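Local coordinates for putative nisin-resistance protein (PDB 4Y68), which is probably a membrane-attached lipoprotein peptidase of family S41 that recognises and cleaves the lantibiotic nisin, giving the bacterium resistance to it, at residues 71-74 against 75-78; 210-213 against 214-217. All coordinates share one frame; numbering follows the deposited sequence.

Interaction 1 of 2, residues 71-74 against 75-78; sequences SYQE and SRNI
Arg-76 folds back over the first turn of its helix and lays one face of its guanidinium against the backbone of Tyr-72 and Gln-73. Gln-73 CA sits 3.6 Å above that plane, displaced toward the rim, and Arg-76 NH1 lies 3.7 Å from Tyr-72 CB. A bend at chi3 (-73°) turns the guanidinium back along the helix, where NH1 takes a hydrogen bond to Tyr-35 OH and a salt bridge to Asp-264. The Gln-73 side chain crosses that of Arg-76 at about a right angle, amide and guanidinium planes being 87° apart. On another side of the helix, Ile-78 brings CD1 to 4.0 Å from Glu-74 OE2, while OE1 of the same carboxylate accepts from Lys-70 N. Ser-75 OG is engaged by Ser-32 O and Ser-69 OG, and the Tyr-72 ring stacks with Tyr-35. Backbone bonds from residue i+4 to i run from Ser-75 N to Ser-71 O (2.9 Å) through Ile-78 N to Glu-74 O (2.9 Å). Ser-71 OG accepts from Glu-74 N at 3.1 Å with an N-H...O angle of 158°, the serine N-cap that starts helix 72-87 in the N-terminal helical region.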
ATOM      1  N   SER A  71      17.581  18.172  18.693  1.00 35.40           N
ATOM      2  CA  SER A  71      16.349  18.473  17.972  1.00 30.97           C
ATOM      3  C   SER A  71      15.629  17.194  17.595  1.00 29.03           C
ATOM      4  O   SER A  71      16.201  16.097  17.698  1.00 33.52           O
ATOM      5  CB  SER A  71      16.644  19.306  16.730  1.00 27.85           C
ATOM      6  OG  SER A  71      17.147  18.488  15.701  1.00 27.60           O
ATOM      7  N   TYR A  72      14.372  17.337  17.178  1.00 26.67           N
ATOM      8  CA  TYR A  72      13.563  16.219  16.699  1.00 26.61           C
ATOM      9  C   TYR A  72      14.165  15.609  15.453  1.00 26.58           C
ATOM     10  O   TYR A  72      14.234  14.387  15.327  1.00 26.24           O
ATOM     11  CB  TYR A  72      12.122  16.652  16.397  1.00 26.65           C
ATOM     12  CG  TYR A  72      11.305  17.051  17.605  1.00 31.36           C
ATOM     13  CD1 TYR A  72      11.731  16.755  18.885  1.00 25.58           C
ATOM     14  CD2 TYR A  72      10.091  17.724  17.457  1.00 30.87           C
ATOM     15  CE1 TYR A  72      10.980  17.113  19.988  1.00 30.29           C
ATOM     16  CE2 TYR A  72       9.335  18.089  18.553  1.00 30.26           C
ATOM     17  CZ  TYR A  72       9.785  17.783  19.817  1.00 31.70           C
ATOM     18  OH  TYR A  72       9.042  18.138  20.909  1.00 26.13           O
ATOM     19  N   GLN A  73      14.574  16.463  14.526  1.00 24.04           N
ATOM     20  CA  GLN A  73      15.243  16.019  13.300  1.00 29.03           C
ATOM     21  C   GLN A  73      16.453  15.140  13.630  1.00 29.49           C
ATOM     22  O   GLN A  73      16.674  14.113  12.995  1.00 31.06           O
ATOM     23  CB  GLN A  73      15.684  17.230  12.461  1.00 28.22           C
ATOM     24  CG  GLN A  73      16.438  16.897  11.174  1.00 32.44           C
ATOM     25  CD  GLN A  73      15.697  15.883  10.300  1.00 41.74           C
ATOM     26  OE1 GLN A  73      16.115  14.724  10.193  1.00 47.79           O
ATOM     27  NE2 GLN A  73      14.601  16.313   9.655  1.00 41.89           N
ATOM     28  N   GLU A  74      17.224  15.552  14.634  1.00 29.45           N
ATOM     29  CA  GLU A  74      18.401  14.809  15.062  1.00 27.95           C
ATOM     30  C   GLU A  74      17.968  13.485  15.662  1.00 26.63           C
ATOM     31  O   GLU A  74      18.548  12.437  15.372  1.00 28.28           O
ATOM     32  CB  GLU A  74      19.232  15.626  16.078  1.00 27.69           C
ATOM     33  CG  GLU A  74      20.637  15.073  16.289  1.00 33.11           C
ATOM     34  CD  GLU A  74      21.391  15.644  17.515  1.00 38.72           C
ATOM     35  OE1 GLU A  74      21.111  16.769  17.980  1.00 34.77           O
ATOM     36  OE2 GLU A  74      22.298  14.942  18.007  1.00 42.48           O
ATOM     37  N   SER A  75      16.930  13.527  16.491  1.00 26.20           N
ATOM     38  CA  SER A  75      16.387  12.299  17.054  1.00 22.34           C
ATOM     39  C   SER A  75      15.931  11.305  15.995  1.00 23.94           C
ATOM     40  O   SER A  75      16.149  10.105  16.162  1.00 24.23           O
ATOM     41  CB  SER A  75      15.227  12.607  17.985  1.00 23.58           C
ATOM     42  OG  SER A  75      15.689  13.141  19.195  1.00 20.47           O
ATOM     43  N   ARG A  76      15.318  11.788  14.909  1.00 22.88           N
ATOM     44  CA  ARG A  76      14.880  10.889  13.842  1.00 24.14           C
ATOM     45  C   ARG A  76      16.103  10.258  13.191  1.00 23.91           C
ATOM     46  O   ARG A  76      16.088   9.072  12.866  1.00 25.51           O
ATOM     47  CB  ARG A  76      14.016  11.611  12.779  1.00 24.42           C
ATOM     48  CG  ARG A  76      12.623  12.094  13.277  1.00 24.91           C
ATOM     49  CD  ARG A  76      11.676  12.560  12.137  1.00 22.60           C
ATOM     50  NE  ARG A  76      12.062  13.856  11.560  1.00 28.11           N
ATOM     51  CZ  ARG A  76      11.763  15.043  12.094  1.00 28.30           C
ATOM     52  NH1 ARG A  76      11.060  15.115  13.220  1.00 24.85           N
ATOM     53  NH2 ARG A  76      12.154  16.165  11.493  1.00 29.15           N
ATOM     54  N   ASN A  77      17.168  11.043  13.006  1.00 25.39           N
ATOM     55  CA  ASN A  77      18.413  10.487  12.458  1.00 30.20           C
ATOM     56  C   ASN A  77      18.986   9.415  13.378  1.00 22.46           C
ATOM     57  O   ASN A  77      19.438   8.382  12.923  1.00 25.93           O
ATOM     58  CB  ASN A  77      19.479  11.572  12.242  1.00 30.57           C
ATOM     59  CG  ASN A  77      19.021  12.680  11.304  1.00 40.10           C
ATOM     60  OD1 ASN A  77      18.025  12.545  10.583  1.00 45.73           O
ATOM     61  ND2 ASN A  77      19.757  13.793  11.312  1.00 43.57           N
ATOM     62  N   ILE A  78      18.962   9.680  14.678  1.00 21.77           N
ATOM     63  CA  ILE A  78      19.481   8.732  15.659  1.00 22.00           C
ATOM     64  C   ILE A  78      18.693   7.407  15.723  1.00 25.31           C
ATOM     65  O   ILE A  78      19.293   6.353  15.900  1.00 24.17           O
ATOM     66  CB  ILE A  78      19.528   9.379  17.065  1.00 24.45           C
ATOM     67  CG1 ILE A  78      20.706  10.355  17.146  1.00 27.78           C
ATOM     68  CG2 ILE A  78      19.673   8.321  18.146  1.00 24.09           C
ATOM     69  CD1 ILE A  78      20.603  11.356  18.278  1.00 30.40           C
TER

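Interaction 2 of 2, residues 210-213 against 214-217; sequences TINT and KHVP
A type II beta turn from Thr-210 to Thr-213 leads into the segment before strand 218-222, and His-215 reaches back from that segment to Asn-212 in the turn. The imidazole and the Asn-212 amide meet at about a right angle, their planes 79° apart. His-215 NE2 lies 3.4 Å from Asn-212 OD1, and with an N-H...O angle of only 126° the hydrogen bond is weak. The same nitrogen comes to 2.9 Å from Asn-212 O, but the angle is too poor for a hydrogen bond. Asn-212 holds CG anti to its own nitrogen, beside the carbonyl carbon, which places OD1 and the backbone O near the same ring.

Asn-212 occupies the third position of the turn in the left-handed conformation expected there in type II. The closing backbone bond, Thr-213 N to Thr-210 O, is weak at 3.3 Å; the hydroxyl of Thr-213 reinforces it, OG1 donating to the same Thr-210 O at 2.8 Å, tilted out of the carbonyl plane. Beyond the turn, Lys-214 curls through bends at chi2 and chi3, bringing CD to 3.7 Å from Thr-213 O and its side chain against Tyr-150 and Ile-175. Backbone hydrogen bonds from Asn-212 to Ala-173 and from Lys-214 to Ser-174 tie this loop to the chain following helix 165-171.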
ATOM      1  N   THR A 210     -22.481  -2.177  -5.745  1.00 33.38           N
ATOM      2  CA  THR A 210     -21.726  -2.245  -6.993  1.00 32.94           C
ATOM      3  C   THR A 210     -20.540  -3.199  -6.908  1.00 32.81           C
ATOM      4  O   THR A 210     -19.962  -3.570  -7.936  1.00 31.35           O
ATOM      5  CB  THR A 210     -21.223  -0.861  -7.433  1.00 39.01           C
ATOM      6  OG1 THR A 210     -20.293  -0.346  -6.478  1.00 34.08           O
ATOM      7  CG2 THR A 210     -22.389   0.116  -7.560  1.00 38.09           C
ATOM      8  N   ILE A 211     -20.197  -3.622  -5.693  1.00 30.81           N
ATOM      9  CA  ILE A 211     -19.084  -4.551  -5.489  1.00 27.57           C
ATOM     10  C   ILE A 211     -19.237  -5.826  -6.286  1.00 28.73           C
ATOM     11  O   ILE A 211     -20.266  -6.495  -6.193  1.00 35.58           O
ATOM     12  CB  ILE A 211     -18.936  -4.961  -4.020  1.00 23.12           C
ATOM     13  CG1 ILE A 211     -18.672  -3.744  -3.142  1.00 22.57           C
ATOM     14  CG2 ILE A 211     -17.850  -6.011  -3.891  1.00 27.84           C
ATOM     15  CD1 ILE A 211     -18.744  -4.016  -1.634  1.00 26.14           C
ATOM     16  N   ASN A 212     -18.212  -6.161  -7.070  1.00 27.01           N
ATOM     17  CA  ASN A 212     -18.148  -7.435  -7.795  1.00 29.07           C
ATOM     18  C   ASN A 212     -19.229  -7.596  -8.880  1.00 37.04           C
ATOM     19  O   ASN A 212     -19.653  -8.709  -9.189  1.00 33.76           O
ATOM     20  CB  ASN A 212     -18.244  -8.587  -6.798  1.00 24.97           C
ATOM     21  CG  ASN A 212     -17.820  -9.905  -7.388  1.00 36.03           C
ATOM     22  OD1 ASN A 212     -17.082  -9.960  -8.379  1.00 36.10           O
ATOM     23  ND2 ASN A 212     -18.300 -10.991  -6.785  1.00 34.87           N
ATOM     24  N   THR A 213     -19.662  -6.490  -9.475  1.00 36.22           N
ATOM     25  CA  THR A 213     -20.710  -6.576 -10.495  1.00 37.79           C
ATOM     26  C   THR A 213     -20.204  -6.620 -11.935  1.00 37.21           C
ATOM     27  O   THR A 213     -20.994  -6.786 -12.858  1.00 42.54           O
ATOM     28  CB  THR A 213     -21.707  -5.421 -10.365  1.00 30.83           C
ATOM     29  OG1 THR A 213     -21.017  -4.171 -10.437  1.00 33.33           O
ATOM     30  CG2 THR A 213     -22.447  -5.509  -9.010  1.00 34.49           C
ATOM     31  N   LYS A 214     -18.898  -6.510 -12.144  1.00 40.94           N
ATOM     32  CA  LYS A 214     -18.356  -6.689 -13.497  1.00 35.90           C
ATOM     33  C   LYS A 214     -17.483  -7.916 -13.580  1.00 37.78           C
ATOM     34  O   LYS A 214     -16.554  -8.092 -12.781  1.00 38.44           O
ATOM     35  CB  LYS A 214     -17.551  -5.471 -13.951  1.00 33.85           C
ATOM     36  CG  LYS A 214     -18.348  -4.191 -14.022  1.00 38.77           C
ATOM     37  CD  LYS A 214     -19.449  -4.268 -15.085  1.00 40.44           C
ATOM     38  CE  LYS A 214     -18.895  -4.633 -16.448  1.00 38.34           C
ATOM     39  NZ  LYS A 214     -19.780  -4.104 -17.550  1.00 45.64           N
ATOM     40  N   HIS A 215     -17.763  -8.756 -14.569  1.00 38.39           N
ATOM     41  CA  HIS A 215     -17.022  -9.983 -14.746  1.00 36.72           C
ATOM     42  C   HIS A 215     -16.549 -10.120 -16.186  1.00 35.10           C
ATOM     43  O   HIS A 215     -17.258 -10.637 -17.035  1.00 43.47           O
ATOM     44  CB  HIS A 215     -17.874 -11.191 -14.340  1.00 42.73           C
ATOM     45  CG  HIS A 215     -18.535 -11.050 -13.002  1.00 43.95           C
ATOM     46  ND1 HIS A 215     -19.869 -10.720 -12.860  1.00 52.18           N
ATOM     47  CD2 HIS A 215     -18.051 -11.199 -11.744  1.00 45.18           C
ATOM     48  CE1 HIS A 215     -20.178 -10.672 -11.574  1.00 47.25           C
ATOM     49  NE2 HIS A 215     -19.092 -10.951 -10.874  1.00 40.45           N
ATOM     50  N   VAL A 216     -15.339  -9.652 -16.443  1.00 31.64           N
ATOM     51  CA  VAL A 216     -14.693  -9.786 -17.731  1.00 31.57           C
ATOM     52  C   VAL A 216     -13.293 -10.304 -17.490  1.00 32.88           C
ATOM     53  O   VAL A 216     -12.763 -10.171 -16.393  1.00 33.19           O
ATOM     54  CB  VAL A 216     -14.599  -8.440 -18.480  1.00 35.28           C
ATOM     55  CG1 VAL A 216     -15.970  -7.886 -18.795  1.00 35.55           C
ATOM     56  CG2 VAL A 216     -13.812  -7.444 -17.644  1.00 33.78           C
ATOM     57  N   PRO A 217     -12.673 -10.878 -18.516  1.00 30.52           N
ATOM     58  CA  PRO A 217     -11.244 -11.173 -18.415  1.00 33.45           C
ATOM     59  C   PRO A 217     -10.479  -9.922 -18.024  1.00 31.83           C
ATOM     60  O   PRO A 217     -10.742  -8.847 -18.566  1.00 31.52           O
ATOM     61  CB  PRO A 217     -10.864 -11.616 -19.825  1.00 34.22           C
ATOM     62  CG  PRO A 217     -12.172 -12.072 -20.434  1.00 38.36           C
ATOM     63  CD  PRO A 217     -13.227 -11.198 -19.837  1.00 33.90           C
TER

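Overall arrangement
Interactions 1 and 2 lie on opposite sides of the chain's centre, their own centres 48 Å apart and their nearest atoms about 37 Å apart, so neither touches the other. The range 71-78 belongs to helix 72-87, which packs with helices 32-46 and 55-66; 210-217 is part of the S41 peptidase region and leads into strand 218-222 of the mixed sheet. Interaction 1 is linked to another part of the chain through Asp-264, in the loop between strands 256-261 and 267-276. The Tyr-72 side chain is about 3 Å from a bound MES molecule, probably acquired from the crystallisation liquor, so its position alone does not establish a substrate pocket.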